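Local structure of alpha-rhamnosidase (Dictyoglomus thermophilum, 6I60) at residues V457-V462 against G485-L490. The protein probably catalyses the hydrolysis of terminal non-reducing alpha-L-rhamnose residues in alpha-L-rhamnosides. Sequence-based numbering, arbitrary orientation.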
loop_
_atom_site.group_PDB
_atom_site.type_symbol
_atom_site.label_atom_id
_atom_site.label_comp_id
_atom_site.label_asym_id
_atom_site.label_seq_id
_atom_site.Cartn_x
_atom_site.Cartn_y
_atom_site.Cartn_z
ATOM N N VAL A 457 -2.078 3.555 16.482
ATOM C CA VAL A 457 -2.189 2.881 15.193
ATOM C C VAL A 457 -1.043 3.352 14.306
ATOM O O VAL A 457 -0.903 4.551 14.041
ATOM C CB VAL A 457 -3.550 3.157 14.537
ATOM C CG1 VAL A 457 -3.679 2.385 13.239
ATOM C CG2 VAL A 457 -4.676 2.788 15.487
ATOM N N VAL A 458 -0.219 2.413 13.851
ATOM C CA VAL A 458 1.016 2.729 13.145
ATOM C C VAL A 458 1.061 1.920 11.857
ATOM O O VAL A 458 1.024 0.685 11.897
ATOM C CB VAL A 458 2.256 2.441 14.007
ATOM C CG1 VAL A 458 3.518 2.510 13.163
ATOM C CG2 VAL A 458 2.331 3.412 15.177
ATOM N N HIS A 459 1.145 2.614 10.724
ATOM C CA HIS A 459 1.283 1.993 9.409
ATOM C C HIS A 459 1.577 3.096 8.398
ATOM O O HIS A 459 1.664 4.277 8.746
ATOM C CB HIS A 459 0.033 1.201 9.020
ATOM C CG HIS A 459 -1.230 2.003 9.065
ATOM N ND1 HIS A 459 -2.098 1.965 10.135
ATOM C CD2 HIS A 459 -1.773 2.863 8.170
ATOM C CE1 HIS A 459 -3.121 2.767 9.898
ATOM N NE2 HIS A 459 -2.948 3.323 8.712
ATOM N N THR A 460 1.734 2.695 7.136
ATOM C CA THR A 460 1.948 3.639 6.044
ATOM C C THR A 460 0.759 4.583 5.921
ATOM O O THR A 460 -0.349 4.156 5.580
ATOM C CB THR A 460 2.179 2.895 4.724
ATOM O OG1 THR A 460 3.413 2.170 4.791
ATOM C CG2 THR A 460 2.240 3.872 3.559
ATOM N N ALA A 461 0.979 5.867 6.200
ATOM C CA ALA A 461 -0.106 6.840 6.231
ATOM C C ALA A 461 -0.636 7.138 4.834
ATOM O O ALA A 461 -0.362 8.203 4.275
ATOM C CB ALA A 461 0.359 8.131 6.907
ATOM N N VAL A 462 -1.400 6.208 4.268
ATOM C CA VAL A 462 -2.022 6.419 2.966
ATOM C C VAL A 462 -3.301 7.226 3.141
ATOM O O VAL A 462 -3.980 7.146 4.170
ATOM C CB VAL A 462 -2.300 5.074 2.266
ATOM C CG1 VAL A 462 -0.999 4.395 1.875
ATOM C CG2 VAL A 462 -3.124 4.171 3.164
ATOM N N GLY A 485 -7.408 -4.549 7.760
ATOM C CA GLY A 485 -6.402 -5.551 7.449
ATOM C C GLY A 485 -5.377 -5.061 6.446
ATOM O O GLY A 485 -4.184 -5.356 6.568
ATOM N N GLN A 486 -5.823 -4.307 5.439
ATOM C CA GLN A 486 -4.895 -3.769 4.450
ATOM C C GLN A 486 -3.950 -2.757 5.086
ATOM O O GLN A 486 -2.731 -2.820 4.887
ATOM C CB GLN A 486 -5.668 -3.139 3.290
ATOM C CG GLN A 486 -4.784 -2.552 2.202
ATOM C CD GLN A 486 -3.933 -3.602 1.515
ATOM O OE1 GLN A 486 -4.389 -4.282 0.596
ATOM N NE2 GLN A 486 -2.688 -3.739 1.960
ATOM N N LEU A 487 -4.500 -1.815 5.858
ATOM C CA LEU A 487 -3.662 -0.840 6.547
ATOM C C LEU A 487 -2.717 -1.523 7.526
ATOM O O LEU A 487 -1.565 -1.104 7.685
ATOM C CB LEU A 487 -4.538 0.183 7.270
ATOM C CG LEU A 487 -5.385 1.085 6.373
ATOM C CD1 LEU A 487 -5.977 2.245 7.163
ATOM C CD2 LEU A 487 -4.549 1.591 5.210
ATOM N N SER A 488 -3.185 -2.587 8.186
ATOM C CA SER A 488 -2.324 -3.353 9.077
ATOM C C SER A 488 -1.138 -3.967 8.348
ATOM O O SER A 488 -0.121 -4.265 8.981
ATOM C CB SER A 488 -3.130 -4.455 9.763
ATOM O OG SER A 488 -3.844 -3.938 10.869
ATOM N N ASN A 489 -1.244 -4.159 7.033
ATOM C CA ASN A 489 -0.198 -4.788 6.242
ATOM C C ASN A 489 0.456 -3.809 5.273
ATOM O O ASN A 489 0.846 -4.187 4.166
ATOM C CB ASN A 489 -0.756 -5.993 5.489
ATOM C CG ASN A 489 -0.868 -7.217 6.367
ATOM O OD1 ASN A 489 0.127 -7.700 6.907
ATOM N ND2 ASN A 489 -2.085 -7.725 6.522
ATOM N N LEU A 490 0.582 -2.545 5.680
ATOM C CA LEU A 490 1.246 -1.513 4.885
ATOM C C LEU A 490 2.305 -0.867 5.774
ATOM O O LEU A 490 2.025 0.102 6.485
ATOM C CB LEU A 490 0.242 -0.490 4.358
ATOM C CG LEU A 490 -0.686 -0.948 3.228
ATOM C CD1 LEU A 490 -1.597 0.187 2.784
ATOM C CD2 LEU A 490 0.108 -1.492 2.049
#
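The imidazole of H459 lies flat against L487, whose CB sits 3.8 Å from the ring centroid and only 11° off the ring normal, a CH-pi contact. Further out along the leucine, CD1, on the same side of the ring as CB, lies above and beyond its rim, 3.6 Å from NE2. With chi1 at 55°, CG of H459 is tucked between its own backbone N and carbonyl carbon, which turns the ring back over the end of helix 473-488. The other branch of L487, CD2, meets CG2 of V462 at 3.6 Å, and the same CG2 lies 4.3 Å from CD1 of L490. Were H459 replaced by an alanine, CB and CD1 of L487 would probably lose the imidazole they pack on, opening a gap between the helix end and the chain at 459-462.

L490, just past the helix, works through both its carbonyl and its side chain. Its carbonyl O accepts a hydrogen bond of 2.7 Å from N of T460, nearly straight at 167°, and a second, weak one from OG1 of T460; that hydroxyl is also hydrogen-bonded to the backbone N of S492. CB of L490 rests 3.9 Å from CB of T460. F526 of helix 524-535 packs on the side chains of both T460 and L490.

Here the two modules are joined by a CH-pi contact, apolar packing and a backbone hydrogen bond: the chain leaving strand 453-458 of a four-stranded antiparallel sheet turns a corner at H459 and lies across the C-terminal end of helix 473-488, at the junction between the concanavalin-like domain and the six-hairpin glycosidase domain of bacterial alpha-L-rhamnosidases.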